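Local coordinates for GTPase activator-like protein (Chaetomium thermophilum, PDB 5HIU) that probably acts, as a full-length TSC2 homologue, as a GTPase activator, and is represented here by its N-terminal all-helical segment, at residues 258-263 against 311-316; 294-299 against 306-311; 345-350 against 389-394. One frame throughout, in Å; residues are numbered along the deposited sequence.

Contact 1. Residues 258-263 against 311-316; sequences IHCLVP and DVRGAL
Cys-260 and Leu-261 of helix 245-261 meet Arg-313 and Gly-314 of helix 302-322. The two helices pack within the alpha-solenoid of the TSC2 N-terminal region. The backbones are nearest where Cys-260 faces Gly-314, with their CA atoms 5.1 Å apart. Gly-314 has no side chain, and Cys-260 CB lies 3.9 Å from Gly-314 CA. The thiol reaches further across. Its sulfur stands anti to the backbone N (chi1 -169°), which turns it toward the carbonyl of the residue before the glycine, with Cys-260 SG 3.6 Å from Arg-313 O. The same SG also lies over one face of the Arg-313 guanidinium, offset toward the rim of that group. The arginine chain bends at chi3 (54°) and folds back toward helix 245-261. There it crosses Leu-261 at about a right angle. No hydrogen bond joins the two segments, and the contact rests on van der Waals packing. Further out, His-259 and Cys-260 touch Ser-317 and extend the packing along helix 302-322. His-259 also touches Val-318, and its carbonyl O accepts a hydrogen bond from Gln-266 NE2. On another side of helix 302-322, Val-312 and Leu-316 rest on Leu-293 of helix 281-294. Val-262 is the first residue to leave helical geometry, and its N still bonds to Ile-258 O. At the outer end of the contact, Leu-261 CD2 lies 3.4 Å from Arg-313 NH1.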
ATOM      1  N   ILE A 258       5.154   6.535  -3.976  1.00 60.46           N
ATOM      2  CA  ILE A 258       4.949   5.491  -4.976  1.00 59.36           C
ATOM      3  C   ILE A 258       4.304   6.123  -6.192  1.00 58.68           C
ATOM      4  O   ILE A 258       4.682   5.846  -7.329  1.00 55.70           O
ATOM      5  CB  ILE A 258       4.064   4.366  -4.441  1.00 56.09           C
ATOM      6  CG1 ILE A 258       4.834   3.522  -3.432  1.00 56.37           C
ATOM      7  CG2 ILE A 258       3.579   3.477  -5.572  1.00 59.58           C
ATOM      8  CD1 ILE A 258       3.932   2.807  -2.438  1.00 55.62           C
ATOM      9  N   HIS A 259       3.323   6.975  -5.915  1.00 60.06           N
ATOM     10  CA  HIS A 259       2.586   7.712  -6.940  1.00 62.78           C
ATOM     11  C   HIS A 259       3.499   8.433  -7.884  1.00 66.80           C
ATOM     12  O   HIS A 259       3.320   8.388  -9.094  1.00 67.62           O
ATOM     13  CB  HIS A 259       1.703   8.754  -6.276  1.00 59.71           C
ATOM     14  CG  HIS A 259       0.926   9.586  -7.235  1.00 59.04           C
ATOM     15  ND1 HIS A 259      -0.028   9.057  -8.076  1.00 60.46           N
ATOM     16  CD2 HIS A 259       0.931  10.917  -7.457  1.00 60.75           C
ATOM     17  CE1 HIS A 259      -0.564  10.028  -8.791  1.00 63.00           C
ATOM     18  NE2 HIS A 259       0.007  11.165  -8.440  1.00 63.04           N
ATOM     19  N   CYS A 260       4.462   9.128  -7.307  1.00 69.57           N
ATOM     20  CA  CYS A 260       5.405   9.865  -8.088  1.00 76.47           C
ATOM     21  C   CYS A 260       6.437   8.930  -8.703  1.00 76.83           C
ATOM     22  O   CYS A 260       6.532   8.828  -9.926  1.00 73.67           O
ATOM     23  CB  CYS A 260       6.087  10.907  -7.227  1.00 78.89           C
ATOM     24  SG  CYS A 260       7.002  12.022  -8.279  1.00 84.54           S
ATOM     25  N   LEU A 261       7.167   8.218  -7.840  1.00 74.28           N
ATOM     26  CA  LEU A 261       8.387   7.491  -8.226  1.00 70.21           C
ATOM     27  C   LEU A 261       8.185   6.173  -8.943  1.00 68.14           C
ATOM     28  O   LEU A 261       9.099   5.737  -9.598  1.00 73.10           O
ATOM     29  CB  LEU A 261       9.264   7.219  -6.999  1.00 68.28           C
ATOM     30  CG  LEU A 261       9.674   8.454  -6.191  1.00 66.85           C
ATOM     31  CD1 LEU A 261      10.417   8.074  -4.925  1.00 66.35           C
ATOM     32  CD2 LEU A 261      10.532   9.375  -7.026  1.00 70.72           C
ATOM     33  N   VAL A 262       7.026   5.525  -8.816  1.00 64.64           N
ATOM     34  CA  VAL A 262       6.815   4.207  -9.425  1.00 61.20           C
ATOM     35  C   VAL A 262       5.711   4.288 -10.460  1.00 60.80           C
ATOM     36  O   VAL A 262       4.628   3.777 -10.254  1.00 62.24           O
ATOM     37  CB  VAL A 262       6.485   3.113  -8.389  1.00 56.19           C
ATOM     38  CG1 VAL A 262       6.396   1.749  -9.070  1.00 56.52           C
ATOM     39  CG2 VAL A 262       7.550   3.077  -7.308  1.00 55.99           C
ATOM     40  N   PRO A 263       6.010   4.877 -11.611  1.00 67.37           N
ATOM     41  CA  PRO A 263       4.984   5.235 -12.583  1.00 69.01           C
ATOM     42  C   PRO A 263       3.999   4.119 -12.913  1.00 66.18           C
ATOM     43  O   PRO A 263       2.823   4.399 -13.085  1.00 63.85           O
ATOM     44  CB  PRO A 263       5.803   5.635 -13.833  1.00 76.50           C
ATOM     45  CG  PRO A 263       7.152   5.033 -13.635  1.00 77.82           C
ATOM     46  CD  PRO A 263       7.367   5.066 -12.153  1.00 75.19           C
ATOM     47  N   ASP A 311       9.738  13.505  -0.490  1.00 79.49           N
ATOM     48  CA  ASP A 311       8.411  13.898  -0.019  1.00 82.97           C
ATOM     49  C   ASP A 311       7.826  15.058  -0.814  1.00 86.36           C
ATOM     50  O   ASP A 311       6.637  15.058  -1.145  1.00 93.33           O
ATOM     51  CB  ASP A 311       8.443  14.310   1.462  1.00 85.76           C
ATOM     52  CG  ASP A 311       8.929  13.198   2.386  1.00 92.88           C
ATOM     53  OD1 ASP A 311       8.632  11.998   2.149  1.00 91.91           O
ATOM     54  OD2 ASP A 311       9.610  13.540   3.373  1.00103.77           O
ATOM     55  N   VAL A 312       8.655  16.054  -1.101  1.00 86.09           N
ATOM     56  CA  VAL A 312       8.194  17.239  -1.812  1.00 82.72           C
ATOM     57  C   VAL A 312       7.711  16.912  -3.222  1.00 78.08           C
ATOM     58  O   VAL A 312       6.643  17.370  -3.618  1.00 75.94           O
ATOM     59  CB  VAL A 312       9.283  18.323  -1.867  1.00 83.91           C
ATOM     60  CG1 VAL A 312       8.838  19.478  -2.749  1.00 81.58           C
ATOM     61  CG2 VAL A 312       9.589  18.830  -0.466  1.00 86.05           C
ATOM     62  N   ARG A 313       8.477  16.119  -3.968  1.00 74.82           N
ATOM     63  CA  ARG A 313       8.119  15.785  -5.346  1.00 74.37           C
ATOM     64  C   ARG A 313       6.827  14.988  -5.438  1.00 78.14           C
ATOM     65  O   ARG A 313       6.134  15.021  -6.467  1.00 83.23           O
ATOM     66  CB  ARG A 313       9.192  14.934  -6.000  1.00 75.79           C
ATOM     67  CG  ARG A 313      10.584  15.536  -6.059  1.00 79.88           C
ATOM     68  CD  ARG A 313      11.472  14.610  -6.860  1.00 83.96           C
ATOM     69  NE  ARG A 313      10.884  14.333  -8.175  1.00 83.06           N
ATOM     70  CZ  ARG A 313      11.051  13.207  -8.870  1.00 88.19           C
ATOM     71  NH1 ARG A 313      11.794  12.206  -8.395  1.00 87.87           N
ATOM     72  NH2 ARG A 313      10.455  13.076 -10.052  1.00 89.25           N
ATOM     73  N   GLY A 314       6.538  14.227  -4.390  1.00 72.87           N
ATOM     74  CA  GLY A 314       5.354  13.396  -4.377  1.00 73.62           C
ATOM     75  C   GLY A 314       4.156  14.267  -4.132  1.00 71.80           C
ATOM     76  O   GLY A 314       3.174  14.185  -4.868  1.00 72.79           O
ATOM     77  N   ALA A 315       4.263  15.086  -3.083  1.00 70.54           N
ATOM     78  CA  ALA A 315       3.270  16.105  -2.720  1.00 68.47           C
ATOM     79  C   ALA A 315       2.846  16.917  -3.926  1.00 68.74           C
ATOM     80  O   ALA A 315       1.671  17.199  -4.102  1.00 69.03           O
ATOM     81  CB  ALA A 315       3.816  17.036  -1.650  1.00 70.50           C
ATOM     82  N   LEU A 316       3.807  17.289  -4.755  1.00 66.05           N
ATOM     83  CA  LEU A 316       3.515  17.994  -5.990  1.00 66.79           C
ATOM     84  C   LEU A 316       2.641  17.134  -6.891  1.00 65.18           C
ATOM     85  O   LEU A 316       1.641  17.592  -7.438  1.00 68.92           O
ATOM     86  CB  LEU A 316       4.817  18.346  -6.729  1.00 71.71           C
ATOM     87  CG  LEU A 316       5.435  19.740  -6.535  1.00 76.13           C
ATOM     88  CD1 LEU A 316       5.357  20.269  -5.107  1.00 74.44           C
ATOM     89  CD2 LEU A 316       6.879  19.722  -7.018  1.00 81.14           C
TER

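Contact 2. Residues 294-299 against 306-311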
ATOM      1  N   ARG A 294       5.589  23.214   3.064  1.00 95.01           N
ATOM      2  CA  ARG A 294       5.767  24.208   4.144  1.00 95.69           C
ATOM      3  C   ARG A 294       6.860  23.803   5.141  1.00 97.31           C
ATOM      4  O   ARG A 294       7.791  24.562   5.350  1.00101.21           O
ATOM      5  CB  ARG A 294       4.448  24.470   4.883  1.00 90.89           C
ATOM      6  N   SER A 295       6.753  22.610   5.738  1.00 98.24           N
ATOM      7  CA  SER A 295       7.846  22.007   6.547  1.00 98.37           C
ATOM      8  C   SER A 295       9.234  22.140   5.926  1.00 98.43           C
ATOM      9  O   SER A 295      10.211  22.293   6.666  1.00 98.51           O
ATOM     10  CB  SER A 295       7.634  20.500   6.799  1.00 93.11           C
ATOM     11  OG  SER A 295       6.282  20.179   7.020  1.00 92.38           O
ATOM     12  N   TYR A 296       9.327  22.043   4.590  1.00 92.54           N
ATOM     13  CA  TYR A 296      10.623  21.909   3.923  1.00 92.29           C
ATOM     14  C   TYR A 296      11.658  22.902   4.495  1.00 98.80           C
ATOM     15  O   TYR A 296      11.319  23.986   4.965  1.00103.32           O
ATOM     16  CB  TYR A 296      10.527  22.004   2.380  1.00 84.71           C
ATOM     17  CG  TYR A 296      11.898  21.928   1.726  1.00 85.61           C
ATOM     18  CD1 TYR A 296      12.597  20.738   1.674  1.00 86.05           C
ATOM     19  CD2 TYR A 296      12.522  23.060   1.226  1.00 87.44           C
ATOM     20  CE1 TYR A 296      13.874  20.663   1.131  1.00 88.20           C
ATOM     21  CE2 TYR A 296      13.794  22.994   0.675  1.00 90.61           C
ATOM     22  CZ  TYR A 296      14.476  21.789   0.628  1.00 90.63           C
ATOM     23  OH  TYR A 296      15.769  21.718   0.090  1.00 93.92           O
ATOM     24  N   SER A 297      12.919  22.492   4.510  1.00102.90           N
ATOM     25  CA  SER A 297      14.010  23.405   4.832  1.00110.38           C
ATOM     26  C   SER A 297      15.304  22.804   4.269  1.00112.16           C
ATOM     27  O   SER A 297      15.708  21.699   4.673  1.00116.39           O
ATOM     28  CB  SER A 297      14.109  23.643   6.346  1.00114.87           C
ATOM     29  OG  SER A 297      14.551  24.956   6.625  1.00123.67           O
ATOM     30  N   PRO A 298      15.932  23.510   3.309  1.00112.83           N
ATOM     31  CA  PRO A 298      17.184  23.040   2.694  1.00117.49           C
ATOM     32  C   PRO A 298      18.293  22.639   3.714  1.00124.51           C
ATOM     33  O   PRO A 298      18.910  23.506   4.356  1.00131.82           O
ATOM     34  CB  PRO A 298      17.625  24.234   1.822  1.00121.06           C
ATOM     35  CG  PRO A 298      16.425  25.115   1.663  1.00114.52           C
ATOM     36  CD  PRO A 298      15.514  24.844   2.817  1.00112.19           C
ATOM     37  N   ASN A 299      18.538  21.330   3.828  1.00123.11           N
ATOM     38  CA  ASN A 299      19.425  20.748   4.846  1.00129.30           C
ATOM     39  C   ASN A 299      20.823  20.382   4.313  1.00133.14           C
ATOM     40  O   ASN A 299      20.930  19.647   3.323  1.00130.72           O
ATOM     41  CB  ASN A 299      18.769  19.474   5.412  1.00125.31           C
ATOM     42  CG  ASN A 299      19.390  19.006   6.728  1.00129.92           C
ATOM     43  OD1 ASN A 299      20.573  19.218   7.007  1.00139.50           O
ATOM     44  ND2 ASN A 299      18.581  18.351   7.541  1.00128.94           N
ATOM     45  N   LYS A 306      17.415  14.951   0.497  1.00116.44           N
ATOM     46  CA  LYS A 306      16.716  14.054  -0.418  1.00118.34           C
ATOM     47  C   LYS A 306      15.514  13.382   0.226  1.00114.17           C
ATOM     48  O   LYS A 306      14.484  13.196  -0.430  1.00108.38           O
ATOM     49  CB  LYS A 306      17.651  12.986  -0.967  1.00126.91           C
ATOM     50  CG  LYS A 306      17.505  12.802  -2.468  1.00132.28           C
ATOM     51  CD  LYS A 306      18.868  12.865  -3.122  1.00152.45           C
ATOM     52  CE  LYS A 306      18.767  13.003  -4.627  1.00156.59           C
ATOM     53  NZ  LYS A 306      19.761  12.097  -5.262  1.00166.04           N
ATOM     54  N   ASP A 307      15.652  12.992   1.492  1.00113.80           N
ATOM     55  CA  ASP A 307      14.528  12.418   2.241  1.00111.87           C
ATOM     56  C   ASP A 307      13.309  13.333   2.178  1.00103.49           C
ATOM     57  O   ASP A 307      12.207  12.878   1.874  1.00 94.58           O
ATOM     58  CB  ASP A 307      14.904  12.138   3.710  1.00116.43           C
ATOM     59  CG  ASP A 307      15.539  10.766   3.913  1.00114.95           C
ATOM     60  OD1 ASP A 307      15.177   9.814   3.187  1.00106.06           O
ATOM     61  OD2 ASP A 307      16.395  10.643   4.818  1.00122.18           O
ATOM     62  N   THR A 308      13.516  14.619   2.449  1.00 99.03           N
ATOM     63  CA  THR A 308      12.425  15.593   2.391  1.00 98.86           C
ATOM     64  C   THR A 308      12.044  15.992   0.960  1.00 96.89           C
ATOM     65  O   THR A 308      10.872  16.275   0.698  1.00 91.23           O
ATOM     66  CB  THR A 308      12.761  16.867   3.191  1.00103.26           C
ATOM     67  OG1 THR A 308      13.202  16.505   4.508  1.00102.92           O
ATOM     68  CG2 THR A 308      11.533  17.785   3.287  1.00100.82           C
ATOM     69  N   VAL A 309      13.029  16.045   0.056  1.00 99.17           N
ATOM     70  CA  VAL A 309      12.777  16.288  -1.384  1.00 96.21           C
ATOM     71  C   VAL A 309      11.918  15.165  -1.978  1.00 96.78           C
ATOM     72  O   VAL A 309      10.951  15.432  -2.707  1.00 92.64           O
ATOM     73  CB  VAL A 309      14.095  16.451  -2.195  1.00 97.54           C
ATOM     74  CG1 VAL A 309      13.911  16.132  -3.675  1.00 93.50           C
ATOM     75  CG2 VAL A 309      14.639  17.871  -2.039  1.00103.38           C
ATOM     76  N   ARG A 310      12.278  13.918  -1.673  1.00 94.63           N
ATOM     77  CA  ARG A 310      11.442  12.773  -2.022  1.00 89.70           C
ATOM     78  C   ARG A 310      10.002  13.153  -1.746  1.00 77.40           C
ATOM     79  O   ARG A 310       9.184  13.157  -2.646  1.00 67.29           O
ATOM     80  CB  ARG A 310      11.846  11.526  -1.208  1.00 93.17           C
ATOM     81  CG  ARG A 310      10.748  10.475  -1.026  1.00 92.35           C
ATOM     82  CD  ARG A 310      11.232   9.284  -0.206  1.00 98.34           C
ATOM     83  NE  ARG A 310      11.643   9.663   1.148  1.00104.65           N
ATOM     84  CZ  ARG A 310      12.112   8.821   2.069  1.00105.85           C
ATOM     85  NH1 ARG A 310      12.245   7.529   1.806  1.00105.03           N
ATOM     86  NH2 ARG A 310      12.452   9.279   3.268  1.00111.86           N
ATOM     87  N   ASP A 311       9.738  13.505  -0.490  1.00 79.49           N
ATOM     88  CA  ASP A 311       8.411  13.898  -0.019  1.00 82.97           C
ATOM     89  C   ASP A 311       7.826  15.058  -0.814  1.00 86.36           C
ATOM     90  O   ASP A 311       6.637  15.058  -1.145  1.00 93.33           O
ATOM     91  CB  ASP A 311       8.443  14.310   1.462  1.00 85.76           C
ATOM     92  CG  ASP A 311       8.929  13.198   2.386  1.00 92.88           C
ATOM     93  OD1 ASP A 311       8.632  11.998   2.149  1.00 91.91           O
ATOM     94  OD2 ASP A 311       9.610  13.540   3.373  1.00103.77           O
TER
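Tyr-296 packs against Thr-308 and Val-309 in a small, largely apolar contact between a connecting loop and the helix that follows it. The loop leaves helix 281-294 and leads into helix 302-322. The ring is met at its edge. Thr-308 CG2 lies near the ring plane, 3.5 Å from Tyr-296 CD1. Thr-308 CB stands behind its methyl, at 4.2 Å from the same CD1. Val-309 adds a looser touch, with its CG2 4.3 Å from Tyr-296 CE1. Tyr-296 has CG opposite the main-chain nitrogen (chi1 177°), and this turn brings the end of the side chain nearer the helix than its root. In Thr-308, chi1 of -51° presents the methyl to the ring and leaves OG1 beside its own backbone N. No hydrogen bond crosses between the segments. Tyr-296 also touches Glu-305, one helical turn before Val-309. The loop has polar ties of its own. Ser-295 OG is bonded to Asp-291 O, and Asn-299 OD1 takes a bond from Asp-301 N. Away from the loop, Asp-307, Arg-310 and Asp-311 form a salt-bridge network. Arg-310 NH2 is 2.8 Å from Asp-307 OD1, but the oxygen lies well out of the guanidinium plane and the attraction is one of charge alone. The Asp-311 leg is long, with Arg-310 NE 3.9 Å from Asp-311 OD1. Arg-310 touches Ser-257 and Asp-311 touches Gln-253, both of helix 245-261. The arrangement is a connection between successive helices of an alpha-solenoid, with an aromatic loop residue set edge-on against Thr-308 of the second helix.

Contact 3. Residues 345-350 against 389-394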
ATOM      1  N   ASN A 345       9.125  28.047  -1.083  1.00121.43           N
ATOM      2  CA  ASN A 345      10.185  27.284  -0.430  1.00120.22           C
ATOM      3  C   ASN A 345      10.885  26.388  -1.432  1.00119.02           C
ATOM      4  O   ASN A 345      12.090  26.512  -1.652  1.00127.68           O
ATOM      5  CB  ASN A 345       9.603  26.421   0.697  1.00112.90           C
ATOM      6  CG  ASN A 345       9.439  27.179   2.006  1.00113.76           C
ATOM      7  OD1 ASN A 345       9.919  28.306   2.167  1.00115.23           O
ATOM      8  ND2 ASN A 345       8.771  26.547   2.961  1.00110.05           N
ATOM      9  N   VAL A 346      10.095  25.536  -2.076  1.00109.34           N
ATOM     10  CA  VAL A 346      10.627  24.477  -2.913  1.00111.27           C
ATOM     11  C   VAL A 346      11.365  25.013  -4.118  1.00115.01           C
ATOM     12  O   VAL A 346      12.470  24.555  -4.403  1.00126.27           O
ATOM     13  CB  VAL A 346       9.521  23.534  -3.431  1.00110.99           C
ATOM     14  CG1 VAL A 346      10.125  22.431  -4.306  1.00104.79           C
ATOM     15  CG2 VAL A 346       8.742  22.933  -2.267  1.00112.68           C
ATOM     16  N   SER A 347      10.769  25.975  -4.819  1.00116.45           N
ATOM     17  CA  SER A 347      11.325  26.462  -6.098  1.00118.79           C
ATOM     18  C   SER A 347      12.784  26.925  -6.042  1.00120.55           C
ATOM     19  O   SER A 347      13.448  26.993  -7.083  1.00117.06           O
ATOM     20  CB  SER A 347      10.483  27.601  -6.672  1.00116.47           C
ATOM     21  OG  SER A 347      10.904  27.903  -7.991  1.00112.58           O
ATOM     22  N   LYS A 348      13.265  27.261  -4.844  1.00123.94           N
ATOM     23  CA  LYS A 348      14.664  27.627  -4.644  1.00132.07           C
ATOM     24  C   LYS A 348      15.595  26.462  -4.980  1.00132.28           C
ATOM     25  O   LYS A 348      16.453  26.587  -5.853  1.00137.12           O
ATOM     26  CB  LYS A 348      14.904  28.076  -3.200  1.00137.03           C
ATOM     27  CG  LYS A 348      14.236  29.390  -2.835  1.00141.00           C
ATOM     28  CD  LYS A 348      14.602  29.811  -1.425  1.00149.57           C
ATOM     29  CE  LYS A 348      14.071  31.197  -1.099  1.00156.36           C
ATOM     30  NZ  LYS A 348      14.554  31.684   0.225  1.00163.12           N
ATOM     31  N   SER A 349      15.401  25.333  -4.300  1.00123.74           N
ATOM     32  CA  SER A 349      16.306  24.181  -4.406  1.00123.01           C
ATOM     33  C   SER A 349      16.305  23.581  -5.820  1.00125.52           C
ATOM     34  O   SER A 349      15.911  24.240  -6.789  1.00119.71           O
ATOM     35  CB  SER A 349      15.926  23.105  -3.354  1.00119.05           C
ATOM     36  OG  SER A 349      14.841  22.262  -3.761  1.00 99.82           O
ATOM     37  N   SER A 350      16.795  22.344  -5.923  1.00129.29           N
ATOM     38  CA  SER A 350      16.511  21.452  -7.053  1.00125.71           C
ATOM     39  C   SER A 350      16.971  21.944  -8.428  1.00133.36           C
ATOM     40  O   SER A 350      17.674  22.964  -8.554  1.00137.05           O
ATOM     41  CB  SER A 350      15.015  21.213  -7.139  1.00118.21           C
ATOM     42  OG  SER A 350      14.453  22.148  -8.046  1.00113.67           O
ATOM     43  N   ALA A 389       6.513  31.016 -10.448  1.00 81.23           N
ATOM     44  CA  ALA A 389       6.640  30.536 -11.809  1.00 83.44           C
ATOM     45  C   ALA A 389       7.942  30.982 -12.416  1.00 90.42           C
ATOM     46  O   ALA A 389       8.607  30.194 -13.079  1.00 92.52           O
ATOM     47  CB  ALA A 389       5.482  31.019 -12.658  1.00 84.63           C
ATOM     48  N   ALA A 390       8.303  32.243 -12.174  1.00 98.31           N
ATOM     49  CA  ALA A 390       9.502  32.848 -12.761  1.00104.11           C
ATOM     50  C   ALA A 390      10.764  32.231 -12.191  1.00107.08           C
ATOM     51  O   ALA A 390      11.704  31.928 -12.925  1.00107.04           O
ATOM     52  CB  ALA A 390       9.503  34.353 -12.530  1.00109.68           C
ATOM     53  N   GLN A 391      10.773  32.030 -10.879  1.00109.80           N
ATOM     54  CA  GLN A 391      11.874  31.335 -10.226  1.00114.64           C
ATOM     55  C   GLN A 391      12.182  29.984 -10.890  1.00114.04           C
ATOM     56  O   GLN A 391      13.344  29.606 -10.981  1.00122.97           O
ATOM     57  CB  GLN A 391      11.567  31.142  -8.743  1.00113.64           C
ATOM     58  CG  GLN A 391      12.786  30.780  -7.915  1.00118.61           C
ATOM     59  CD  GLN A 391      12.794  31.450  -6.555  1.00121.29           C
ATOM     60  OE1 GLN A 391      11.899  32.226  -6.228  1.00117.86           O
ATOM     61  NE2 GLN A 391      13.816  31.160  -5.758  1.00125.19           N
ATOM     62  N   CYS A 392      11.158  29.275 -11.370  1.00105.16           N
ATOM     63  CA  CYS A 392      11.366  28.031 -12.136  1.00104.32           C
ATOM     64  C   CYS A 392      11.962  28.277 -13.522  1.00105.15           C
ATOM     65  O   CYS A 392      12.441  27.339 -14.164  1.00102.17           O
ATOM     66  CB  CYS A 392      10.052  27.256 -12.316  1.00 98.47           C
ATOM     67  SG  CYS A 392       9.069  27.100 -10.821  1.00 95.00           S
ATOM     68  N   ALA A 393      11.880  29.520 -13.995  1.00107.04           N
ATOM     69  CA  ALA A 393      12.552  29.942 -15.222  1.00111.77           C
ATOM     70  C   ALA A 393      14.052  30.159 -15.000  1.00117.98           C
ATOM     71  O   ALA A 393      14.824  30.189 -15.962  1.00120.29           O
ATOM     72  CB  ALA A 393      11.903  31.204 -15.777  1.00109.02           C
ATOM     73  N   THR A 394      14.456  30.312 -13.736  1.00119.56           N
ATOM     74  CA  THR A 394      15.877  30.354 -13.377  1.00127.97           C
ATOM     75  C   THR A 394      16.536  29.011 -13.669  1.00129.12           C
ATOM     76  O   THR A 394      17.729  28.936 -13.938  1.00137.52           O
ATOM     77  CB  THR A 394      16.117  30.663 -11.883  1.00128.83           C
ATOM     78  OG1 THR A 394      15.551  29.625 -11.075  1.00126.66           O
ATOM     79  CG2 THR A 394      15.531  32.012 -11.482  1.00127.30           C
TER
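Ser-347 and Lys-348 meet Gln-391 and Cys-392 where the C-terminal part of helix 336-348 comes against the end region of helix 383-391. Ser-347 and Gln-391 share most of the contact. The glutamine starts out opposite its own amide N (chi1 -164°), and the chain then bends at chi2. This route takes it past the serine and on to the lysine. Ser-347 OG meets the glutamine at its aliphatic root, 3.4 Å from Gln-391 CB. Gln-391 CG is just as near to that oxygen and also lies 3.9 Å from Ser-347 O. The serine hydroxyl therefore packs on methylene groups and not on the amide. The amide end goes further. Gln-391 NE2 comes to 3.4 Å from Lys-348 CG, at the base of the lysine chain. The two side chains cross obliquely. Beyond CG the lysine is fully extended and carries its ammonium group away from the amide. Cys-392 approaches the serine from a different direction: its SG stands 3.5 Å from Ser-347 OG. Cys-392 is buried, and its side chain also touches Ile-358 and Leu-359 of helix 352-366. Val-346 rests on Ile-358 too, so both segments share that helix as a neighbour. Helix 423-441 backs the second segment, with Leu-430 against Ala-389 and Leu-427 against Ala-393. The backbone turns just after the contact residues of the first segment. There Ser-350 OG bonds to Ser-349 O at 2.8 Å, with the donor above the carbonyl plane. This is helix packing within an alpha-solenoid, in the C-terminal part of the modelled chain.

Contact 2 falls within the sequence span of contact 1, and contact 3 comes after both. Contacts 1 and 2 share helix 302-322 and its residue Asp-311, and their centres are about 13 Å apart. They meet where Val-312 CG2 lies 4.2 Å from Tyr-296 CD1. The other methyl of this valine turns to contact 3: Val-312 CG1 is 3.5 Å from Val-346 CG2, although the centres of contacts 1 and 3 are about 18 Å apart. Contacts 2 and 3 lie about 14 Å apart between centres. There Tyr-296 OH is 3.7 Å from Ser-349 CB. Val-312 and Tyr-296 thus each touch residues of neighbouring contacts. The Rap-GAP domain expected to carry the activity is not part of this N-terminal piece.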